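Local coordinates for protein F420-dependent methylenetetrahydromethanopterin dehydrogenase (Methanopyrus kandleri, PDB 1QV9) that catalyses the reversible, coenzyme F420-dependent reduction of methenyl-tetrahydromethanopterin to methylene-tetrahydromethanopterin on the route of methanogenesis from carbon dioxide, at residues I7-G12 with E50-M55; M19-L24 with F35-T40; P65-Y70 with D171-N176; M145-A150 with A205-A210. All blocks are in the same frame, centred on the assembly; numbering follows the deposited sequence.

Interaction 1 (I7-G12 with E50-M55); sequences IFIKCG and EAAVEM
Ala52, on the helix 50-55, sets its CB methyl against two side chains of 7-12. Cys11 SG lies 3.4 Å from that CB, the shortest approach across the contact, and Ile9 CG2 meets the same CB at 3.8 Å. The Ile9 torsion explains the second touch: with chi1 at -53°, CG2 stands anti to the backbone N while CG1 turns beside it, carrying CD1 toward the neighbouring Val53. There the fit relaxes, Ile9 CD1 and Val53 CG2 lying 4.2 Å apart. The backbones approach most closely where the small residue sits, at 6.8 Å between Ile9 CA and Ala52 CA. All four touching residues are buried, and no hydrogen bond links the two segments. The outer helix face is looser: Glu54 is exposed, and Glu50, partly exposed, has its CB directed away from the strand and packs on Lys82 and Met86 of helix 78-88. Ala51 leans on Arg36 of the second subunit. Helix 46-63 joins strand 33-39 to strand 67-71, and strand 4-10 lies between those two in the parallel sheet, the arrangement of a beta-alpha-beta crossover whose helix packs over the intervening strand, as in alpha/beta domains with the flavodoxin-like 2-1-3-4-5 strand order.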
loop_
_atom_site.group_PDB
_atom_site.type_symbol
_atom_site.label_atom_id
_atom_site.label_comp_id
_atom_site.label_asym_id
_atom_site.label_seq_id
_atom_site.Cartn_x
_atom_site.Cartn_y
_atom_site.Cartn_z
ATOM N N ILE A 7 28.542 9.779 -30.428
ATOM C CA ILE A 7 29.024 8.509 -29.880
ATOM C C ILE A 7 28.870 8.651 -28.378
ATOM O O ILE A 7 29.171 9.705 -27.821
ATOM C CB ILE A 7 30.517 8.258 -30.192
ATOM C CG1 ILE A 7 30.736 8.135 -31.705
ATOM C CG2 ILE A 7 31.009 6.949 -29.480
ATOM C CD1 ILE A 7 32.205 8.017 -32.105
ATOM N N PHE A 8 28.380 7.603 -27.727
ATOM C CA PHE A 8 28.222 7.584 -26.271
ATOM C C PHE A 8 29.208 6.565 -25.731
ATOM O O PHE A 8 29.294 5.464 -26.264
ATOM C CB PHE A 8 26.802 7.164 -25.875
ATOM C CG PHE A 8 25.767 8.211 -26.188
ATOM C CD1 PHE A 8 25.210 8.310 -27.465
ATOM C CD2 PHE A 8 25.350 9.102 -25.191
ATOM C CE1 PHE A 8 24.234 9.285 -27.754
ATOM C CE2 PHE A 8 24.357 10.091 -25.475
ATOM C CZ PHE A 8 23.805 10.169 -26.764
ATOM N N ILE A 9 29.952 6.917 -24.682
ATOM C CA ILE A 9 30.920 5.979 -24.090
ATOM C C ILE A 9 30.430 5.682 -22.684
ATOM O O ILE A 9 30.166 6.611 -21.913
ATOM C CB ILE A 9 32.325 6.605 -24.022
ATOM C CG1 ILE A 9 32.738 7.130 -25.392
ATOM C CG2 ILE A 9 33.332 5.591 -23.486
ATOM C CD1 ILE A 9 34.020 8.019 -25.333
ATOM N N LYS A 10 30.325 4.393 -22.328
ATOM C CA LYS A 10 29.800 4.003 -21.023
ATOM C C LYS A 10 30.797 3.124 -20.283
ATOM O O LYS A 10 31.096 2.001 -20.725
ATOM C CB LYS A 10 28.461 3.222 -21.172
ATOM C CG LYS A 10 27.368 3.994 -21.902
ATOM C CD LYS A 10 26.023 3.267 -21.914
ATOM C CE LYS A 10 25.003 4.084 -22.726
ATOM N NZ LYS A 10 23.607 3.615 -22.515
ATOM N N CYS A 11 31.326 3.641 -19.171
ATOM C CA CYS A 11 32.270 2.909 -18.325
ATOM C C CYS A 11 31.785 3.025 -16.893
ATOM O O CYS A 11 31.642 4.150 -16.365
ATOM C CB CYS A 11 33.677 3.486 -18.458
ATOM S SG CYS A 11 34.379 3.380 -20.121
ATOM N N GLY A 12 31.558 1.891 -16.224
ATOM C CA GLY A 12 31.007 1.944 -14.885
ATOM C C GLY A 12 29.506 2.112 -15.072
ATOM O O GLY A 12 29.049 2.157 -16.215
ATOM N N GLU A 50 40.693 3.977 -20.985
ATOM C CA GLU A 50 41.502 4.361 -22.144
ATOM C C GLU A 50 41.094 3.505 -23.345
ATOM O O GLU A 50 40.962 3.992 -24.455
ATOM C CB GLU A 50 43.007 4.220 -21.837
ATOM C CG GLU A 50 43.884 4.537 -23.035
ATOM C CD GLU A 50 45.363 4.667 -22.704
ATOM O OE1 GLU A 50 46.130 5.049 -23.607
ATOM O OE2 GLU A 50 45.760 4.401 -21.550
ATOM N N ALA A 51 40.878 2.207 -23.115
ATOM C CA ALA A 51 40.448 1.322 -24.190
ATOM C C ALA A 51 39.088 1.735 -24.752
ATOM O O ALA A 51 38.897 1.677 -25.947
ATOM C CB ALA A 51 40.381 -0.143 -23.678
ATOM N N ALA A 52 38.161 2.124 -23.878
ATOM C CA ALA A 52 36.837 2.559 -24.312
ATOM C C ALA A 52 36.941 3.832 -25.150
ATOM O O ALA A 52 36.327 3.947 -26.219
ATOM C CB ALA A 52 35.946 2.822 -23.110
ATOM N N VAL A 53 37.703 4.805 -24.668
ATOM C CA VAL A 53 37.828 6.050 -25.412
ATOM C C VAL A 53 38.563 5.829 -26.752
ATOM O O VAL A 53 38.208 6.434 -27.767
ATOM C CB VAL A 53 38.521 7.129 -24.540
ATOM C CG1 VAL A 53 38.663 8.438 -25.323
ATOM C CG2 VAL A 53 37.680 7.387 -23.295
ATOM N N GLU A 54 39.569 4.956 -26.762
ATOM C CA GLU A 54 40.298 4.644 -27.997
ATOM C C GLU A 54 39.313 4.051 -29.015
ATOM O O GLU A 54 39.346 4.401 -30.205
ATOM C CB GLU A 54 41.447 3.671 -27.686
ATOM C CG GLU A 54 42.476 3.552 -28.803
ATOM C CD GLU A 54 43.634 2.618 -28.443
ATOM O OE1 GLU A 54 44.298 2.856 -27.409
ATOM O OE2 GLU A 54 43.881 1.654 -29.200
HETATM N N MSE A 55 38.426 3.164 -28.553
HETATM C CA MSE A 55 37.409 2.565 -29.430
HETATM C C MSE A 55 36.562 3.680 -30.035
HETATM O O MSE A 55 36.266 3.694 -31.232
HETATM C CB MSE A 55 36.459 1.644 -28.638
HETATM C CG MSE A 55 36.630 0.153 -28.834
HETATM SE SE MSE A 55 35.099 -0.807 -28.089
HETATM C CE MSE A 55 35.283 -0.148 -26.260
#

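Interaction 2 (M19-L24 with F35-T40); sequences MMDMLL and FRVVGT
Leu24 and Phe35 lie roughly perpendicular, with Leu24 CD1 3.9 Å from Phe35 CZ. Leu24 CB adds a second touch at 4.0 Å from Phe35 CE1, so the leucine lies across the far end of the ring at an oblique pitch. The ring is carried there by a chi1 of -54°, which sets CG anti to the carbonyl carbon. Asp21 O approaches the same end obliquely, 4.0 Å from Phe35 CE1, and Phe8 of the adjacent strand meets Phe35 edge-to-face. An alanine at Phe35 is likely to leave Leu24 without its aromatic partner and open a gap beside Phe8. Two residues on along the strand, Val37 meets Asp21, again near 90°, with Asp21 OD2 3.7 Å from Val37 CG2. Behind the ring, Arg36 NH2 donates to Phe35 O at 3.0 Å, from 60° above the carbonyl plane but with the oxygen close to the plane of the Arg36 guanidinium. No hydrogen bond joins the two segments; contact between them is van der Waals, apolar only at Leu24 and Phe35. The buried Asp21 carboxylate therefore probably depends on a salt bridge from Lys10 to OD1 and a hydrogen bond between OD2 and Ser41 of the second subunit, which ties this contact to the subunit interface.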
loop_
_atom_site.group_PDB
_atom_site.type_symbol
_atom_site.label_atom_id
_atom_site.label_comp_id
_atom_site.label_asym_id
_atom_site.label_seq_id
_atom_site.Cartn_x
_atom_site.Cartn_y
_atom_site.Cartn_z
HETATM N N MSE A 19 20.510 5.075 -19.379
HETATM C CA MSE A 19 19.458 5.610 -20.246
HETATM C C MSE A 19 19.726 6.769 -21.199
HETATM O O MSE A 19 18.945 6.964 -22.134
HETATM C CB MSE A 19 18.258 6.045 -19.376
HETATM C CG MSE A 19 17.331 4.923 -18.880
HETATM SE SE MSE A 19 16.064 4.512 -20.228
HETATM C CE MSE A 19 15.767 2.637 -19.944
HETATM N N MSE A 20 20.793 7.523 -20.973
HETATM C CA MSE A 20 21.068 8.737 -21.764
HETATM C C MSE A 20 20.802 8.713 -23.241
HETATM O O MSE A 20 20.085 9.589 -23.727
HETATM C CB MSE A 20 22.472 9.288 -21.482
HETATM C CG MSE A 20 23.607 8.348 -21.788
HETATM SE SE MSE A 20 25.284 9.147 -21.200
HETATM C CE MSE A 20 26.432 7.778 -21.804
ATOM N N ASP A 21 21.304 7.700 -23.952
ATOM C CA ASP A 21 21.081 7.695 -25.391
ATOM C C ASP A 21 19.642 7.341 -25.762
ATOM O O ASP A 21 19.070 7.912 -26.702
ATOM C CB ASP A 21 22.051 6.730 -26.097
ATOM C CG ASP A 21 22.052 5.321 -25.479
ATOM O OD1 ASP A 21 22.342 5.209 -24.270
ATOM O OD2 ASP A 21 21.749 4.333 -26.203
HETATM N N MSE A 22 19.034 6.418 -25.026
HETATM C CA MSE A 22 17.685 6.018 -25.378
HETATM C C MSE A 22 16.632 7.081 -25.130
HETATM O O MSE A 22 15.565 7.060 -25.757
HETATM C CB MSE A 22 17.334 4.704 -24.686
HETATM C CG MSE A 22 18.259 3.633 -25.199
HETATM SE SE MSE A 22 17.886 1.890 -24.528
HETATM C CE MSE A 22 18.647 2.047 -22.797
ATOM N N LEU A 23 16.906 8.002 -24.216
ATOM C CA LEU A 23 15.968 9.094 -23.958
ATOM C C LEU A 23 15.843 10.000 -25.177
ATOM O O LEU A 23 14.902 10.807 -25.258
ATOM C CB LEU A 23 16.456 9.951 -22.778
ATOM C CG LEU A 23 16.481 9.257 -21.418
ATOM C CD1 LEU A 23 17.285 10.165 -20.443
ATOM C CD2 LEU A 23 15.077 8.990 -20.919
ATOM N N LEU A 24 16.770 9.873 -26.118
ATOM C CA LEU A 24 16.744 10.734 -27.314
ATOM C C LEU A 24 16.000 10.121 -28.533
ATOM O O LEU A 24 15.735 10.811 -29.519
ATOM C CB LEU A 24 18.181 11.102 -27.691
ATOM C CG LEU A 24 19.005 11.624 -26.506
ATOM C CD1 LEU A 24 20.429 11.973 -26.930
ATOM C CD2 LEU A 24 18.279 12.852 -25.912
ATOM N N PHE A 35 23.400 7.160 -33.694
ATOM C CA PHE A 35 24.340 7.050 -32.582
ATOM C C PHE A 35 25.115 5.743 -32.611
ATOM O O PHE A 35 24.688 4.742 -33.192
ATOM C CB PHE A 35 23.581 7.052 -31.237
ATOM C CG PHE A 35 22.655 8.228 -31.028
ATOM C CD1 PHE A 35 21.420 8.057 -30.439
ATOM C CD2 PHE A 35 23.058 9.511 -31.352
ATOM C CE1 PHE A 35 20.580 9.167 -30.169
ATOM C CE2 PHE A 35 22.223 10.620 -31.087
ATOM C CZ PHE A 35 20.987 10.433 -30.497
ATOM N N ARG A 36 26.272 5.776 -31.982
ATOM C CA ARG A 36 27.098 4.602 -31.759
ATOM C C ARG A 36 27.333 4.615 -30.249
ATOM O O ARG A 36 27.500 5.679 -29.658
ATOM C CB ARG A 36 28.438 4.680 -32.481
ATOM C CG ARG A 36 28.338 4.642 -34.019
ATOM C CD ARG A 36 27.733 3.300 -34.500
ATOM N NE ARG A 36 27.659 3.312 -35.962
ATOM C CZ ARG A 36 26.623 3.746 -36.658
ATOM N NH1 ARG A 36 26.697 3.719 -37.982
ATOM N NH2 ARG A 36 25.518 4.170 -36.045
ATOM N N VAL A 37 27.295 3.450 -29.617
ATOM C CA VAL A 37 27.515 3.338 -28.171
ATOM C C VAL A 37 28.638 2.338 -27.945
ATOM O O VAL A 37 28.627 1.256 -28.535
ATOM C CB VAL A 37 26.223 2.877 -27.450
ATOM C CG1 VAL A 37 26.456 2.809 -25.923
ATOM C CG2 VAL A 37 25.106 3.825 -27.768
ATOM N N VAL A 38 29.618 2.670 -27.098
ATOM C CA VAL A 38 30.732 1.747 -26.868
ATOM C C VAL A 38 31.150 1.834 -25.411
ATOM O O VAL A 38 30.899 2.842 -24.760
ATOM C CB VAL A 38 31.955 2.075 -27.749
ATOM C CG1 VAL A 38 31.565 1.973 -29.211
ATOM C CG2 VAL A 38 32.509 3.486 -27.414
ATOM N N GLY A 39 31.775 0.783 -24.873
ATOM C CA GLY A 39 32.168 0.867 -23.488
ATOM C C GLY A 39 32.809 -0.419 -23.036
ATOM O O GLY A 39 32.972 -1.355 -23.831
ATOM N N THR A 40 33.180 -0.435 -21.767
ATOM C CA THR A 40 33.833 -1.589 -21.147
ATOM C C THR A 40 32.985 -2.138 -19.998
ATOM O O THR A 40 33.512 -2.640 -19.001
ATOM C CB THR A 40 35.220 -1.197 -20.580
ATOM O OG1 THR A 40 35.074 -0.055 -19.739
ATOM C CG2 THR A 40 36.193 -0.880 -21.705
#

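Interaction 3 (P65-Y70 with D171-N176); sequences PDFIVY and DEISEN
Ile173 reaches from the loop 171-176 toward the start of strand 67-71, and its contact there is made almost wholly by its last atom. At the root, CB still stands 5.0 Å from Asp66 O, beyond van der Waals touch. The CG2 branch, anti to the backbone N, comes no nearer to Phe67 than 5.5 Å, from Ile173 CG2 to Phe67 CB, which leaves the touching to the other branch. A chi1 of -63° places CG1 beside the backbone N, and chi2 near 175° extends the chain straight onward instead of folding it back. CG1 comes no nearer to Asp66 O than CB does. Only CD1 arrives: it lies 3.8 Å from Phe67 CD2 and 3.9 Å from Asp66 O, resting against both a ring and a backbone carbonyl. The Phe67 ring receives it at an oblique angle, and Val69 CG2 occupies an edge position in the plane of that ring. The flanks of Ile173 are completed by Leu164 and Ala168 of helix 153-169 and by Leu178.

Beside this apolar touch runs a polar bridge. One water donates to Asp66 OD2 at 2.6 Å and to Asp171 OD2 at 2.8 Å. The two carboxylate oxygens are 5.0 Å apart, so this water probably eases the repulsion between like charges. Asp66 OD1 is held separately by the backbone N of Lys5, which fixes the carboxylate next to strand 4-10. Asp171, with positive phi, is the C-prime residue of a Schellman motif, and the arrangement is that of a helix C-terminus, here helix 153-169, whose following loop packs on the leading end of a parallel strand in an alpha/beta domain.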
loop_
_atom_site.group_PDB
_atom_site.type_symbol
_atom_site.label_atom_id
_atom_site.label_comp_id
_atom_site.label_asym_id
_atom_site.label_seq_id
_atom_site.Cartn_x
_atom_site.Cartn_y
_atom_site.Cartn_z
ATOM N N PRO A 65 31.298 12.016 -35.717
ATOM C CA PRO A 65 30.275 12.495 -34.787
ATOM C C PRO A 65 30.325 14.014 -34.588
ATOM O O PRO A 65 31.390 14.626 -34.693
ATOM C CB PRO A 65 30.625 11.776 -33.490
ATOM C CG PRO A 65 32.095 11.631 -33.555
ATOM C CD PRO A 65 32.345 11.257 -35.011
ATOM N N ASP A 66 29.156 14.592 -34.304
ATOM C CA ASP A 66 29.056 16.021 -34.015
ATOM C C ASP A 66 29.467 16.247 -32.557
ATOM O O ASP A 66 29.979 17.288 -32.201
ATOM C CB ASP A 66 27.633 16.459 -34.296
ATOM C CG ASP A 66 27.284 16.300 -35.753
ATOM O OD1 ASP A 66 26.258 15.659 -36.072
ATOM O OD2 ASP A 66 28.065 16.822 -36.595
ATOM N N PHE A 67 29.236 15.251 -31.706
ATOM C CA PHE A 67 29.667 15.360 -30.316
ATOM C C PHE A 67 29.810 13.953 -29.738
ATOM O O PHE A 67 29.311 12.983 -30.326
ATOM C CB PHE A 67 28.707 16.220 -29.452
ATOM C CG PHE A 67 27.276 15.716 -29.374
ATOM C CD1 PHE A 67 26.856 14.903 -28.329
ATOM C CD2 PHE A 67 26.331 16.110 -30.306
ATOM C CE1 PHE A 67 25.544 14.502 -28.201
ATOM C CE2 PHE A 67 24.991 15.710 -30.196
ATOM C CZ PHE A 67 24.584 14.895 -29.130
ATOM N N ILE A 68 30.559 13.862 -28.643
ATOM C CA ILE A 68 30.812 12.596 -27.933
ATOM C C ILE A 68 30.410 12.785 -26.477
ATOM O O ILE A 68 30.636 13.849 -25.905
ATOM C CB ILE A 68 32.283 12.224 -28.024
ATOM C CG1 ILE A 68 32.629 11.988 -29.494
ATOM C CG2 ILE A 68 32.570 10.939 -27.216
ATOM C CD1 ILE A 68 34.072 11.658 -29.792
ATOM N N VAL A 69 29.788 11.764 -25.885
ATOM C CA VAL A 69 29.353 11.832 -24.503
ATOM C C VAL A 69 30.011 10.711 -23.743
ATOM O O VAL A 69 30.065 9.581 -24.216
ATOM C CB VAL A 69 27.796 11.679 -24.374
ATOM C CG1 VAL A 69 27.381 11.826 -22.915
ATOM C CG2 VAL A 69 27.085 12.689 -25.265
ATOM N N TYR A 70 30.588 11.020 -22.592
ATOM C CA TYR A 70 31.167 9.975 -21.739
ATOM C C TYR A 70 30.312 9.985 -20.479
ATOM O O TYR A 70 30.128 11.035 -19.864
ATOM C CB TYR A 70 32.609 10.289 -21.377
ATOM C CG TYR A 70 33.166 9.353 -20.326
ATOM C CD1 TYR A 70 33.002 9.605 -18.955
ATOM C CD2 TYR A 70 33.791 8.156 -20.711
ATOM C CE1 TYR A 70 33.436 8.683 -17.979
ATOM C CE2 TYR A 70 34.230 7.236 -19.738
ATOM C CZ TYR A 70 34.052 7.503 -18.394
ATOM O OH TYR A 70 34.550 6.615 -17.442
ATOM N N ASP A 171 26.229 22.108 -37.501
ATOM C CA ASP A 171 27.675 22.062 -37.262
ATOM C C ASP A 171 28.087 23.345 -36.528
ATOM O O ASP A 171 29.136 23.947 -36.801
ATOM C CB ASP A 171 28.478 21.936 -38.572
ATOM C CG ASP A 171 29.968 21.672 -38.331
ATOM O OD1 ASP A 171 30.772 21.931 -39.255
ATOM O OD2 ASP A 171 30.357 21.198 -37.236
ATOM N N GLU A 172 27.252 23.754 -35.584
ATOM C CA GLU A 172 27.530 24.959 -34.811
ATOM C C GLU A 172 27.572 24.678 -33.307
ATOM O O GLU A 172 26.852 25.324 -32.532
ATOM C CB GLU A 172 26.464 26.027 -35.112
ATOM C CG GLU A 172 26.442 26.488 -36.574
ATOM C CD GLU A 172 25.257 27.403 -36.917
ATOM O OE1 GLU A 172 25.147 27.819 -38.100
ATOM O OE2 GLU A 172 24.440 27.706 -36.017
ATOM N N ILE A 173 28.370 23.693 -32.887
ATOM C CA ILE A 173 28.481 23.414 -31.458
ATOM C C ILE A 173 29.776 23.992 -30.910
ATOM O O ILE A 173 30.854 23.447 -31.145
ATOM C CB ILE A 173 28.451 21.884 -31.113
ATOM C CG1 ILE A 173 27.104 21.285 -31.524
ATOM C CG2 ILE A 173 28.683 21.705 -29.596
ATOM C CD1 ILE A 173 27.018 19.727 -31.327
ATOM N N SER A 174 29.663 25.128 -30.209
ATOM C CA SER A 174 30.810 25.768 -29.592
ATOM C C SER A 174 30.932 25.301 -28.154
ATOM O O SER A 174 30.005 24.700 -27.589
ATOM C CB SER A 174 30.634 27.291 -29.558
ATOM O OG SER A 174 29.693 27.648 -28.541
ATOM N N GLU A 175 32.071 25.586 -27.546
ATOM C CA GLU A 175 32.249 25.210 -26.157
ATOM C C GLU A 175 31.182 25.872 -25.290
ATOM O O GLU A 175 30.720 25.282 -24.319
ATOM C CB GLU A 175 33.645 25.581 -25.658
ATOM C CG GLU A 175 34.732 24.765 -26.370
ATOM C CD GLU A 175 36.153 25.065 -25.953
ATOM O OE1 GLU A 175 37.043 24.555 -26.656
ATOM O OE2 GLU A 175 36.415 25.779 -24.945
ATOM N N ASN A 176 30.792 27.095 -25.631
ATOM C CA ASN A 176 29.754 27.764 -24.862
ATOM C C ASN A 176 28.357 27.168 -25.022
ATOM O O ASN A 176 27.441 27.486 -24.251
ATOM C CB ASN A 176 29.736 29.256 -25.208
ATOM C CG ASN A 176 30.882 29.987 -24.576
ATOM O OD1 ASN A 176 31.422 29.559 -23.555
ATOM N ND2 ASN A 176 31.248 31.117 -25.159
HETATM O O HOH W 1 30.012 18.547 -36.531
#

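Interaction 4 (M145-A150 with A205-A210); sequences MKVLAA and AALEIA
The helical segments 145-150 and 205-210 run in roughly opposed directions, at 139° between their N-to-C axes, which approach to 10.1 Å. Their backbones come nearest at Val147 and Ala206, whose CA atoms are 6.8 Å apart; the alanine's small side chain is compatible with that approach. Val147 is the residue that reaches across. Its chi1 of 169° sets CG1 anti to the backbone N, and this one methyl meets three positions on the facing helix. Leu207 CD2 is nearest to Val147 CG1, at 3.7 Å, the two side chains passing alongside one another, pointing opposite ways. Ala210 CB lies 4.2 Å from Val147 CG1, one helical turn on from Ala206, whose carbonyl O is 4.3 Å from the same methyl. Helices 134-150 and 197-223 pack here within the helix bundle that accompanies the alpha/beta domain of each monomer, and helix 227-257 adjoins both, Ala244 touching Val147 and Leu247 touching Ile209. Leu207 also leans on Val153, at the start of helix 153-169, and on the loop residue Leu188. Other faces serve the hexamer: Ala149 packs on Ala138 of the second subunit, and Ile209 on Ile209 of the third subunit.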
loop_
_atom_site.group_PDB
_atom_site.type_symbol
_atom_site.label_atom_id
_atom_site.label_comp_id
_atom_site.label_asym_id
_atom_site.label_seq_id
_atom_site.Cartn_x
_atom_site.Cartn_y
_atom_site.Cartn_z
HETATM N N MSE A 145 16.138 4.123 -11.511
HETATM C CA MSE A 145 15.575 4.517 -12.826
HETATM C C MSE A 145 14.174 5.094 -12.639
HETATM O O MSE A 145 13.804 6.111 -13.283
HETATM C CB MSE A 145 15.530 3.300 -13.760
HETATM C CG MSE A 145 15.082 3.680 -15.155
HETATM SE SE MSE A 145 15.172 2.096 -16.321
HETATM C CE MSE A 145 17.071 1.722 -16.072
ATOM N N LYS A 146 13.369 4.468 -11.780
ATOM C CA LYS A 146 12.012 4.984 -11.543
ATOM C C LYS A 146 12.105 6.403 -10.951
ATOM O O LYS A 146 11.360 7.313 -11.329
ATOM C CB LYS A 146 11.260 4.039 -10.581
ATOM C CG LYS A 146 9.917 4.522 -10.097
ATOM C CD LYS A 146 9.005 4.884 -11.244
ATOM C CE LYS A 146 7.624 5.226 -10.722
ATOM N NZ LYS A 146 6.707 5.662 -11.784
ATOM N N VAL A 147 13.009 6.593 -9.989
ATOM C CA VAL A 147 13.158 7.922 -9.407
ATOM C C VAL A 147 13.564 8.951 -10.458
ATOM O O VAL A 147 12.918 10.000 -10.582
ATOM C CB VAL A 147 14.227 7.882 -8.279
ATOM C CG1 VAL A 147 14.598 9.341 -7.826
ATOM C CG2 VAL A 147 13.700 7.074 -7.110
ATOM N N LEU A 148 14.613 8.662 -11.215
ATOM C CA LEU A 148 15.095 9.649 -12.198
ATOM C C LEU A 148 14.069 9.936 -13.295
ATOM O O LEU A 148 13.989 11.069 -13.807
ATOM C CB LEU A 148 16.439 9.193 -12.793
ATOM C CG LEU A 148 17.530 9.025 -11.723
ATOM C CD1 LEU A 148 18.798 8.571 -12.379
ATOM C CD2 LEU A 148 17.786 10.372 -11.013
ATOM N N ALA A 149 13.262 8.944 -13.634
ATOM C CA ALA A 149 12.260 9.143 -14.685
ATOM C C ALA A 149 11.043 9.870 -14.159
ATOM O O ALA A 149 10.709 10.953 -14.656
ATOM C CB ALA A 149 11.861 7.772 -15.275
ATOM N N ALA A 150 10.378 9.317 -13.148
ATOM C CA ALA A 150 9.139 9.899 -12.644
ATOM C C ALA A 150 9.261 11.263 -11.976
ATOM O O ALA A 150 8.277 11.979 -11.867
ATOM C CB ALA A 150 8.406 8.877 -11.739
ATOM N N ALA A 205 11.050 15.338 -2.523
ATOM C CA ALA A 205 11.420 14.448 -1.414
ATOM C C ALA A 205 12.141 13.209 -1.976
ATOM O O ALA A 205 13.099 12.714 -1.402
ATOM C CB ALA A 205 10.196 14.003 -0.637
ATOM N N ALA A 206 11.658 12.643 -3.083
ATOM C CA ALA A 206 12.347 11.506 -3.632
ATOM C C ALA A 206 13.801 11.801 -4.040
ATOM O O ALA A 206 14.668 10.978 -3.831
ATOM C CB ALA A 206 11.544 10.948 -4.872
ATOM N N LEU A 207 14.059 12.953 -4.641
ATOM C CA LEU A 207 15.391 13.285 -5.100
ATOM C C LEU A 207 16.274 13.597 -3.899
ATOM O O LEU A 207 17.466 13.301 -3.957
ATOM C CB LEU A 207 15.400 14.502 -6.040
ATOM C CG LEU A 207 14.703 14.279 -7.384
ATOM C CD1 LEU A 207 15.047 15.464 -8.309
ATOM C CD2 LEU A 207 15.245 12.987 -8.056
ATOM N N GLU A 208 15.693 14.158 -2.843
ATOM C CA GLU A 208 16.505 14.456 -1.662
ATOM C C GLU A 208 16.943 13.131 -1.064
ATOM O O GLU A 208 18.132 12.944 -0.733
ATOM C CB GLU A 208 15.717 15.282 -0.638
ATOM C CG GLU A 208 16.566 15.556 0.616
ATOM C CD GLU A 208 17.657 16.568 0.365
ATOM O OE1 GLU A 208 18.623 16.583 1.178
ATOM O OE2 GLU A 208 17.579 17.325 -0.637
ATOM N N ILE A 209 16.016 12.175 -0.921
ATOM C CA ILE A 209 16.387 10.886 -0.346
ATOM C C ILE A 209 17.425 10.173 -1.224
ATOM O O ILE A 209 18.378 9.582 -0.726
ATOM C CB ILE A 209 15.123 9.993 -0.150
ATOM C CG1 ILE A 209 14.211 10.631 0.894
ATOM C CG2 ILE A 209 15.540 8.530 0.161
ATOM C CD1 ILE A 209 12.861 9.918 1.086
ATOM N N ALA A 210 17.230 10.185 -2.539
ATOM C CA ALA A 210 18.169 9.582 -3.454
ATOM C C ALA A 210 19.551 10.219 -3.304
ATOM O O ALA A 210 20.535 9.512 -3.289
ATOM C CB ALA A 210 17.646 9.720 -4.925
#

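How the interactions relate
Interactions 1, 2 and 3 share one parallel sheet, in which strand 4-10 lies between 33-39 and 67-71. Interaction 2 is nested in the loop closed by interaction 1, with centres 11 Å apart and backbone pairing of strands 4-10 and 33-39, where Phe8 N and Arg36 O form a probable hydrogen bond. Interaction 3 opens after interaction 1 closes, and the two are joined by backbone pairing of strands 4-10 and 67-71. Interaction 4, about 27 Å from interaction 1 between centres, belongs to the helix bundle; its segments alternate along the chain with those of interaction 3. It meets interaction 2 through Met19 and Met145. Interactions 1, 2 and 4 touch the second subunit, so sheet and bundle both contribute to the trimer of dimers.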